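O-phospho-L-seryl-tRNA:Cys-tRNA synthase (Methanocaldococcus jannaschii DSM 2661, PDB 5X6B) probably catalyses the pyridoxal-phosphate-dependent conversion of O-phosphoseryl-tRNA(Cys) to cysteinyl-tRNA(Cys), the second step of an indirect route to charged tRNA(Cys). Local coordinates at residues V129-C134 against E287-G292; F369-L374 against I382-T387; K315-E320 against P343-L348. One frame throughout, in Å; residues are numbered along the deposited sequence.

Interaction 1 (V129-C134 against E287-G292); sequences VMHAIC and EIEMLG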
loop_
_atom_site.group_PDB
_atom_site.type_symbol
_atom_site.label_atom_id
_atom_site.label_comp_id
_atom_site.label_asym_id
_atom_site.label_seq_id
_atom_site.Cartn_x
_atom_site.Cartn_y
_atom_site.Cartn_z
ATOM N N VAL B 129 -8.305 20.524 -7.308
ATOM C CA VAL B 129 -7.985 21.890 -7.714
ATOM C C VAL B 129 -9.116 22.483 -8.562
ATOM O O VAL B 129 -9.377 23.680 -8.499
ATOM C CB VAL B 129 -6.644 21.976 -8.489
ATOM C CG1 VAL B 129 -5.496 21.511 -7.610
ATOM C CG2 VAL B 129 -6.694 21.174 -9.776
ATOM N N MET B 130 -9.795 21.641 -9.335
ATOM C CA MET B 130 -10.931 22.090 -10.128
ATOM C C MET B 130 -12.084 22.503 -9.224
ATOM O O MET B 130 -12.926 23.317 -9.603
ATOM C CB MET B 130 -11.398 20.992 -11.084
ATOM C CG MET B 130 -10.538 20.808 -12.312
ATOM S SD MET B 130 -11.248 19.549 -13.391
ATOM C CE MET B 130 -9.993 19.444 -14.668
ATOM N N HIS B 131 -12.113 21.932 -8.025
ATOM C CA HIS B 131 -13.225 22.133 -7.108
ATOM C C HIS B 131 -12.953 23.272 -6.133
ATOM O O HIS B 131 -13.882 23.929 -5.662
ATOM C CB HIS B 131 -13.509 20.837 -6.346
ATOM C CG HIS B 131 -14.741 20.887 -5.498
ATOM N ND1 HIS B 131 -14.715 21.270 -4.174
ATOM C CD2 HIS B 131 -16.030 20.597 -5.784
ATOM C CE1 HIS B 131 -15.941 21.219 -3.683
ATOM N NE2 HIS B 131 -16.758 20.814 -4.639
ATOM N N ALA B 132 -11.679 23.513 -5.843
ATOM C CA ALA B 132 -11.298 24.477 -4.815
ATOM C C ALA B 132 -10.692 25.764 -5.375
ATOM O O ALA B 132 -10.505 26.735 -4.641
ATOM C CB ALA B 132 -10.327 23.835 -3.843
ATOM N N ILE B 133 -10.375 25.772 -6.666
ATOM C CA ILE B 133 -9.759 26.945 -7.283
ATOM C C ILE B 133 -10.719 27.591 -8.270
ATOM O O ILE B 133 -10.993 28.784 -8.195
ATOM C CB ILE B 133 -8.442 26.587 -8.004
ATOM C CG1 ILE B 133 -7.510 25.827 -7.055
ATOM C CG2 ILE B 133 -7.766 27.835 -8.550
ATOM C CD1 ILE B 133 -7.204 26.572 -5.772
ATOM N N CYS B 134 -11.235 26.785 -9.190
ATOM C CA CYS B 134 -12.232 27.252 -10.135
ATOM C C CYS B 134 -13.583 27.439 -9.462
ATOM O O CYS B 134 -13.901 26.764 -8.484
ATOM C CB CYS B 134 -12.364 26.272 -11.299
ATOM S SG CYS B 134 -10.794 25.845 -12.064
ATOM N N GLU B 287 -8.848 18.974 6.692
ATOM C CA GLU B 287 -8.915 19.675 5.413
ATOM C C GLU B 287 -10.033 19.110 4.544
ATOM O O GLU B 287 -10.128 17.901 4.343
ATOM C CB GLU B 287 -7.572 19.595 4.684
ATOM C CG GLU B 287 -6.426 20.254 5.443
ATOM C CD GLU B 287 -5.082 20.082 4.756
ATOM O OE1 GLU B 287 -5.024 19.405 3.706
ATOM O OE2 GLU B 287 -4.081 20.623 5.271
ATOM N N ILE B 288 -10.869 20.005 4.026
ATOM C CA ILE B 288 -12.113 19.641 3.359
ATOM C C ILE B 288 -11.923 18.827 2.086
ATOM O O ILE B 288 -12.655 17.865 1.846
ATOM C CB ILE B 288 -12.931 20.905 3.006
ATOM C CG1 ILE B 288 -13.252 21.704 4.268
ATOM C CG2 ILE B 288 -14.216 20.542 2.285
ATOM C CD1 ILE B 288 -13.953 23.001 3.988
ATOM N N GLU B 289 -10.956 19.215 1.261
ATOM C CA GLU B 289 -10.744 18.531 -0.012
ATOM C C GLU B 289 -10.154 17.131 0.194
ATOM O O GLU B 289 -10.266 16.269 -0.676
ATOM C CB GLU B 289 -9.844 19.365 -0.926
ATOM C CG GLU B 289 -10.431 20.720 -1.339
ATOM C CD GLU B 289 -11.663 20.599 -2.226
ATOM O OE1 GLU B 289 -11.847 19.537 -2.857
ATOM O OE2 GLU B 289 -12.444 21.574 -2.301
ATOM N N MET B 290 -9.537 16.910 1.351
ATOM C CA MET B 290 -9.059 15.582 1.724
ATOM C C MET B 290 -10.196 14.718 2.259
ATOM O O MET B 290 -10.018 13.521 2.484
ATOM C CB MET B 290 -7.958 15.676 2.787
ATOM C CG MET B 290 -6.728 16.481 2.396
ATOM S SD MET B 290 -5.661 15.664 1.199
ATOM C CE MET B 290 -6.212 16.436 -0.324
ATOM N N LEU B 291 -11.360 15.334 2.457
ATOM C CA LEU B 291 -12.402 14.783 3.321
ATOM C C LEU B 291 -11.778 14.506 4.683
ATOM O O LEU B 291 -12.124 13.535 5.356
ATOM C CB LEU B 291 -13.032 13.519 2.728
ATOM C CG LEU B 291 -13.986 13.754 1.555
ATOM C CD1 LEU B 291 -14.593 12.448 1.069
ATOM C CD2 LEU B 291 -15.078 14.738 1.952
ATOM N N GLY B 292 -10.839 15.373 5.059
ATOM C CA GLY B 292 -10.126 15.290 6.321
ATOM C C GLY B 292 -9.289 14.036 6.482
ATOM O O GLY B 292 -8.721 13.804 7.549
#
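Glu289 reaches across to His131 and Ala132 at the end of helix 122-132, and its side chain can be followed atom by atom. CB leaves the backbone in the direction of the helix, and the chain then bends at chi2 (-66°). CG comes up against the methyl of Ala132, 4.0 Å from its CB. Beyond it, CD lies 3.7 Å from His131 ND1, and the two carboxylate oxygens take different partners. OE2 accepts a hydrogen bond from His131 ND1 at 3.0 Å, with an N-H...O angle of 161°. It uses the syn lone pair and sits at the edge of the imidazole, close to its plane, although the ring and carboxylate planes are turned 61° apart. The same oxygen rests against Ala132 CB. OE1 forms a salt bridge with Arg156 of the second subunit, so the buried carboxylate links the helix end to the neighbouring chain as well. Bonding at both oxygens limits the carboxylate's rotation. Helix 122-132 is backed by Met130 on Leu196 and Leu198 of strand 194-200, part of the large mixed sheet, while Val129 and Ile133 pack on helix 273-276.

Interaction 2 (F369-L374 against I382-T387); sequences FFYDEL and IRAGVT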
loop_
_atom_site.group_PDB
_atom_site.type_symbol
_atom_site.label_atom_id
_atom_site.label_comp_id
_atom_site.label_asym_id
_atom_site.label_seq_id
_atom_site.Cartn_x
_atom_site.Cartn_y
_atom_site.Cartn_z
ATOM N N PHE B 369 -5.264 -13.838 -32.591
ATOM C CA PHE B 369 -4.070 -14.641 -32.831
ATOM C C PHE B 369 -2.834 -14.062 -32.150
ATOM O O PHE B 369 -2.025 -14.797 -31.591
ATOM C CB PHE B 369 -3.816 -14.776 -34.337
ATOM C CG PHE B 369 -3.022 -13.643 -34.923
ATOM C CD1 PHE B 369 -1.658 -13.773 -35.142
ATOM C CD2 PHE B 369 -3.633 -12.439 -35.230
ATOM C CE1 PHE B 369 -0.921 -12.727 -35.667
ATOM C CE2 PHE B 369 -2.901 -11.390 -35.758
ATOM C CZ PHE B 369 -1.545 -11.535 -35.978
ATOM N N PHE B 370 -2.702 -12.741 -32.192
ATOM C CA PHE B 370 -1.524 -12.078 -31.665
ATOM C C PHE B 370 -1.491 -12.218 -30.150
ATOM O O PHE B 370 -0.454 -12.541 -29.567
ATOM C CB PHE B 370 -1.507 -10.607 -32.085
ATOM C CG PHE B 370 -0.213 -9.907 -31.797
ATOM C CD1 PHE B 370 0.955 -10.294 -32.438
ATOM C CD2 PHE B 370 -0.162 -8.851 -30.902
ATOM C CE1 PHE B 370 2.153 -9.649 -32.177
ATOM C CE2 PHE B 370 1.030 -8.199 -30.640
ATOM C CZ PHE B 370 2.191 -8.600 -31.279
ATOM N N TYR B 371 -2.640 -12.000 -29.521
ATOM C CA TYR B 371 -2.768 -12.160 -28.079
ATOM C C TYR B 371 -2.456 -13.592 -27.647
ATOM O O TYR B 371 -1.806 -13.814 -26.628
ATOM C CB TYR B 371 -4.175 -11.771 -27.629
ATOM C CG TYR B 371 -4.422 -11.918 -26.145
ATOM C CD1 TYR B 371 -4.138 -10.880 -25.268
ATOM C CD2 TYR B 371 -4.951 -13.095 -25.621
ATOM C CE1 TYR B 371 -4.369 -11.008 -23.911
ATOM C CE2 TYR B 371 -5.182 -13.234 -24.267
ATOM C CZ TYR B 371 -4.892 -12.186 -23.418
ATOM O OH TYR B 371 -5.124 -12.319 -22.069
ATOM N N ASP B 372 -2.923 -14.560 -28.428
ATOM C CA ASP B 372 -2.740 -15.960 -28.083
ATOM C C ASP B 372 -1.298 -16.393 -28.331
ATOM O O ASP B 372 -0.741 -17.197 -27.578
ATOM C CB ASP B 372 -3.714 -16.840 -28.873
ATOM C CG ASP B 372 -3.692 -18.291 -28.417
ATOM O OD1 ASP B 372 -4.167 -18.569 -27.294
ATOM O OD2 ASP B 372 -3.210 -19.153 -29.183
ATOM N N GLU B 373 -0.692 -15.849 -29.382
ATOM C CA GLU B 373 0.694 -16.165 -29.706
ATOM C C GLU B 373 1.656 -15.571 -28.680
ATOM O O GLU B 373 2.746 -16.092 -28.470
ATOM C CB GLU B 373 1.046 -15.667 -31.111
ATOM C CG GLU B 373 0.492 -16.513 -32.250
ATOM C CD GLU B 373 0.966 -17.953 -32.206
ATOM O OE1 GLU B 373 2.168 -18.183 -31.951
ATOM O OE2 GLU B 373 0.132 -18.858 -32.425
ATOM N N LEU B 374 1.246 -14.476 -28.046
ATOM C CA LEU B 374 2.061 -13.829 -27.022
ATOM C C LEU B 374 1.973 -14.569 -25.691
ATOM O O LEU B 374 2.980 -14.757 -25.007
ATOM C CB LEU B 374 1.633 -12.370 -26.830
ATOM C CG LEU B 374 2.042 -11.331 -27.877
ATOM C CD1 LEU B 374 1.399 -9.998 -27.565
ATOM C CD2 LEU B 374 3.548 -11.180 -27.936
ATOM N N ILE B 382 -1.075 -6.657 -23.832
ATOM C CA ILE B 382 -1.662 -6.124 -25.054
ATOM C C ILE B 382 -3.129 -6.535 -25.137
ATOM O O ILE B 382 -3.470 -7.687 -24.872
ATOM C CB ILE B 382 -0.914 -6.621 -26.314
ATOM C CG1 ILE B 382 0.596 -6.475 -26.139
ATOM C CG2 ILE B 382 -1.378 -5.865 -27.549
ATOM C CD1 ILE B 382 1.047 -5.061 -25.882
ATOM N N ARG B 383 -3.999 -5.594 -25.492
ATOM C CA ARG B 383 -5.425 -5.887 -25.610
ATOM C C ARG B 383 -5.687 -6.943 -26.675
ATOM O O ARG B 383 -5.151 -6.868 -27.778
ATOM C CB ARG B 383 -6.211 -4.619 -25.935
ATOM C CG ARG B 383 -6.225 -3.596 -24.815
ATOM C CD ARG B 383 -7.084 -2.404 -25.191
ATOM N NE ARG B 383 -8.424 -2.818 -25.590
ATOM C CZ ARG B 383 -9.345 -1.994 -26.078
ATOM N NH1 ARG B 383 -9.071 -0.705 -26.228
ATOM N NH2 ARG B 383 -10.540 -2.461 -26.416
ATOM N N ALA B 384 -6.503 -7.935 -26.337
ATOM C CA ALA B 384 -6.861 -8.972 -27.292
ATOM C C ALA B 384 -7.756 -8.389 -28.381
ATOM O O ALA B 384 -8.494 -7.436 -28.135
ATOM C CB ALA B 384 -7.554 -10.133 -26.588
ATOM N N GLY B 385 -7.668 -8.949 -29.584
ATOM C CA GLY B 385 -8.529 -8.542 -30.682
ATOM C C GLY B 385 -8.056 -7.356 -31.500
ATOM O O GLY B 385 -8.541 -7.133 -32.609
ATOM N N VAL B 386 -7.115 -6.588 -30.963
ATOM C CA VAL B 386 -6.623 -5.405 -31.661
ATOM C C VAL B 386 -5.370 -5.723 -32.472
ATOM O O VAL B 386 -4.413 -6.273 -31.941
ATOM C CB VAL B 386 -6.304 -4.265 -30.681
ATOM C CG1 VAL B 386 -5.980 -2.999 -31.442
ATOM C CG2 VAL B 386 -7.470 -4.034 -29.735
ATOM N N THR B 387 -5.378 -5.378 -33.759
ATOM C CA THR B 387 -4.227 -5.651 -34.623
ATOM C C THR B 387 -3.788 -4.427 -35.434
ATOM O O THR B 387 -2.665 -4.371 -35.925
ATOM C CB THR B 387 -4.513 -6.826 -35.592
ATOM O OG1 THR B 387 -5.684 -6.547 -36.367
ATOM C CG2 THR B 387 -4.721 -8.120 -34.819
#
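Thr387, which turns its methyl group to Phe369, commits its hydroxyl OG1 to a hydrogen bond with OD1 of Asp357 in helix 354-360. OG1 stands between the backbone N and the carbonyl carbon (chi1 56°), and this leaves CG2 for the aromatic side. Phe369 meets it through CE2, 3.9 Å from Thr387 CG2, with the two side chains running at about a right angle. The CB of Phe370 lies over the centre of one face of the Phe369 ring, and the threonine methyl comes in obliquely on that same side of the ring plane.

Two residues on, Tyr371 carries its ring out over the loop, with CG anti to the backbone N (chi1 179°). Ala384 CB sits over one face in a CH-pi contact, 3.9 Å from the ring centroid and 24° off the normal. The methyl is displaced toward the rim, where Tyr371 CG is 3.6 Å from Ala384 CB. At the edge of the same ring the carbonyl oxygen of Ile382 lies near the plane beside CD1, so the tyrosine is approached both over a face and at an edge. Deeper in, Leu374 CD1 meets Ile382 CG1 at 3.9 Å, branch against branch. Ile382 also packs on Ile390 and Met392 of strand 389-392, and Phe370 on Ile412 of helix 399-415.

The loop bends in a type II beta turn from Arg383 to Val386, with Ala384 and Gly385 at its two central positions. Gly385 has a positive phi, as is usual for the third-position glycine of such a turn. Helix, turn and antiparallel strand 389-392 together are consistent with the small C-terminal domain of a fold type I pyridoxal-phosphate enzyme.

Interaction 3 (K315-E320 against P343-L348); sequences KKWDEE and PKEHDL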
loop_
_atom_site.group_PDB
_atom_site.type_symbol
_atom_site.label_atom_id
_atom_site.label_comp_id
_atom_site.label_asym_id
_atom_site.label_seq_id
_atom_site.Cartn_x
_atom_site.Cartn_y
_atom_site.Cartn_z
ATOM N N LYS B 315 17.089 9.336 -12.161
ATOM C CA LYS B 315 18.452 9.690 -12.545
ATOM C C LYS B 315 18.944 8.787 -13.673
ATOM O O LYS B 315 19.966 9.062 -14.297
ATOM C CB LYS B 315 19.402 9.594 -11.348
ATOM C CG LYS B 315 19.126 10.604 -10.241
ATOM C CD LYS B 315 20.083 10.423 -9.062
ATOM C CE LYS B 315 19.797 11.435 -7.957
ATOM N NZ LYS B 315 20.629 11.208 -6.743
ATOM N N LYS B 316 18.210 7.710 -13.928
ATOM C CA LYS B 316 18.593 6.732 -14.940
ATOM C C LYS B 316 17.533 6.622 -16.017
ATOM O O LYS B 316 17.407 5.593 -16.682
ATOM C CB LYS B 316 18.837 5.365 -14.302
ATOM C CG LYS B 316 19.973 5.361 -13.302
ATOM C CD LYS B 316 20.153 3.984 -12.702
ATOM C CE LYS B 316 21.358 3.933 -11.782
ATOM N NZ LYS B 316 21.462 2.609 -11.106
ATOM N N TRP B 317 16.781 7.702 -16.186
ATOM C CA TRP B 317 15.703 7.762 -17.162
ATOM C C TRP B 317 16.202 7.527 -18.588
ATOM O O TRP B 317 15.468 7.005 -19.438
ATOM C CB TRP B 317 14.994 9.114 -17.047
ATOM C CG TRP B 317 14.021 9.422 -18.142
ATOM C CD1 TRP B 317 14.083 10.468 -19.017
ATOM C CD2 TRP B 317 12.839 8.690 -18.476
ATOM N NE1 TRP B 317 13.012 10.433 -19.874
ATOM C CE2 TRP B 317 12.231 9.352 -19.564
ATOM C CE3 TRP B 317 12.231 7.541 -17.961
ATOM C CZ2 TRP B 317 11.050 8.902 -20.150
ATOM C CZ3 TRP B 317 11.056 7.095 -18.544
ATOM C CH2 TRP B 317 10.478 7.775 -19.627
ATOM N N ASP B 318 17.453 7.900 -18.851
ATOM C CA ASP B 318 18.013 7.736 -20.190
ATOM C C ASP B 318 18.180 6.261 -20.552
ATOM O O ASP B 318 18.040 5.882 -21.716
ATOM C CB ASP B 318 19.348 8.471 -20.310
ATOM C CG ASP B 318 19.178 9.981 -20.418
ATOM O OD1 ASP B 318 18.100 10.441 -20.860
ATOM O OD2 ASP B 318 20.124 10.712 -20.058
ATOM N N GLU B 319 18.459 5.428 -19.555
ATOM C CA GLU B 319 18.623 3.999 -19.792
ATOM C C GLU B 319 17.310 3.349 -20.230
ATOM O O GLU B 319 17.307 2.432 -21.053
ATOM C CB GLU B 319 19.172 3.317 -18.542
ATOM C CG GLU B 319 20.521 3.879 -18.109
ATOM C CD GLU B 319 21.013 3.314 -16.790
ATOM O OE1 GLU B 319 20.286 2.504 -16.175
ATOM O OE2 GLU B 319 22.123 3.698 -16.358
ATOM N N GLU B 320 16.195 3.833 -19.692
ATOM C CA GLU B 320 14.886 3.301 -20.063
ATOM C C GLU B 320 14.487 3.787 -21.457
ATOM O O GLU B 320 13.819 3.069 -22.207
ATOM C CB GLU B 320 13.828 3.701 -19.033
ATOM C CG GLU B 320 14.208 3.393 -17.592
ATOM C CD GLU B 320 14.296 1.900 -17.307
ATOM O OE1 GLU B 320 13.478 1.126 -17.858
ATOM O OE2 GLU B 320 15.190 1.504 -16.528
ATOM N N PRO B 343 12.376 11.174 -32.061
ATOM C CA PRO B 343 12.431 9.880 -31.376
ATOM C C PRO B 343 11.719 9.914 -30.027
ATOM O O PRO B 343 11.442 10.998 -29.513
ATOM C CB PRO B 343 13.928 9.659 -31.191
ATOM C CG PRO B 343 14.462 11.039 -31.010
ATOM C CD PRO B 343 13.636 11.925 -31.907
ATOM N N LYS B 344 11.439 8.742 -29.462
ATOM C CA LYS B 344 10.734 8.656 -28.189
ATOM C C LYS B 344 11.488 9.356 -27.069
ATOM O O LYS B 344 12.673 9.110 -26.857
ATOM C CB LYS B 344 10.491 7.196 -27.806
ATOM C CG LYS B 344 9.473 6.470 -28.670
ATOM C CD LYS B 344 8.125 7.177 -28.681
ATOM C CE LYS B 344 7.525 7.313 -27.290
ATOM N NZ LYS B 344 6.152 7.902 -27.349
ATOM N N GLU B 345 10.793 10.245 -26.366
ATOM C CA GLU B 345 11.322 10.834 -25.142
ATOM C C GLU B 345 10.483 10.327 -23.973
ATOM O O GLU B 345 10.450 10.927 -22.901
ATOM C CB GLU B 345 11.316 12.363 -25.212
ATOM C CG GLU B 345 12.677 12.981 -25.543
ATOM C CD GLU B 345 13.757 12.636 -24.529
ATOM O OE1 GLU B 345 13.464 12.628 -23.313
ATOM O OE2 GLU B 345 14.903 12.368 -24.954
ATOM N N HIS B 346 9.807 9.205 -24.209
ATOM C CA HIS B 346 9.041 8.509 -23.183
ATOM C C HIS B 346 8.981 7.030 -23.550
ATOM O O HIS B 346 9.238 6.664 -24.694
ATOM C CB HIS B 346 7.636 9.098 -23.057
ATOM C CG HIS B 346 6.865 8.597 -21.871
ATOM N ND1 HIS B 346 5.975 7.546 -21.954
ATOM C CD2 HIS B 346 6.833 9.019 -20.588
ATOM C CE1 HIS B 346 5.431 7.341 -20.767
ATOM N NE2 HIS B 346 5.932 8.221 -19.918
ATOM N N ASP B 347 8.632 6.186 -22.585
ATOM C CA ASP B 347 8.661 4.735 -22.782
ATOM C C ASP B 347 7.367 4.167 -23.372
ATOM O O ASP B 347 7.337 3.022 -23.822
ATOM C CB ASP B 347 8.969 4.057 -21.451
ATOM C CG ASP B 347 8.002 4.470 -20.361
ATOM O OD1 ASP B 347 6.826 4.055 -20.418
ATOM O OD2 ASP B 347 8.395 5.263 -19.474
ATOM N N LEU B 348 6.299 4.959 -23.370
ATOM C CA LEU B 348 5.037 4.494 -23.928
ATOM C C LEU B 348 5.114 4.532 -25.448
ATOM O O LEU B 348 5.226 5.601 -26.043
ATOM C CB LEU B 348 3.868 5.346 -23.420
ATOM C CG LEU B 348 2.432 4.807 -23.530
ATOM C CD1 LEU B 348 1.490 5.687 -22.725
ATOM C CD2 LEU B 348 1.932 4.685 -24.965
#
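Trp317, near the start of helix 317-331, lays the edge of its indole along Glu345, His346 and Asp347 in the loop joining strands 337-338 and 349-352 of the small antiparallel sheet. The six-membered ring does most of the touching. Its CZ2 lies 3.5 Å from the carbonyl O of Glu345 and close to His346 CA. Farther round, Trp317 CH2 is 3.3 Å from Asp347 OD2, with CZ3 beside it. Both oxygens lie near the indole plane, so they meet ring C-H groups rather than the pi face; the Asp347 carboxylate is turned 77° from that plane. Indole and imidazole form an oblique pair, with the Trp317 six-membered ring and the His346 ring 5.8 Å apart between centroids.

This is a junction between the two parts of the fold: besides the small sheet's loop, Trp317 packs on Arg236 and Met237, in the segment between strands 226-229 and 248-252 of the large mixed sheet. Arg236 also forms a salt bridge with Asp347 OD1, and His346 NE2 is hydrogen-bonded to the carbonyl of Tyr232, so the aspartate and histidine bind to the same region. The bound carboxylate stands with CG between the backbone N and the carbonyl carbon (chi1 55°), and this sets OD2 over one face of the His346 ring, offset toward the rim.

Within the loop, His346 ND1 accepts the backbone N-H of Leu348 at 3.0 Å, the donor lying 32° out of the ring plane. With both nitrogens engaged, the imidazole's rotation is fixed. Lys344 NZ reaches over to the carbonyl O of Leu348 at 2.8 Å, bridging the bend. Glu345 folds at chi2 and turns OE2 to Arg325 of helix 317-331 in a salt bridge.

From the N terminus, the chain meets interaction 1 first: its two segments stand 153 residues apart, and the intervening chain supplies six of the seven strands of the large sheet. Interaction 3 follows, closing the short excursion through the rest of helix 317-331 and strand 337-338. Interaction 2 comes last and spans only the end of helix 369-375 and strand 379-380. The three loops lie in series, so none nests or crosses. Interaction 1 sits across the chain's centre from the other two, beside the second subunit. Interaction 3 joins the large sheet's region to the small one, and interaction 2, about 10 Å away between nearest atoms, belongs to the C-terminal part.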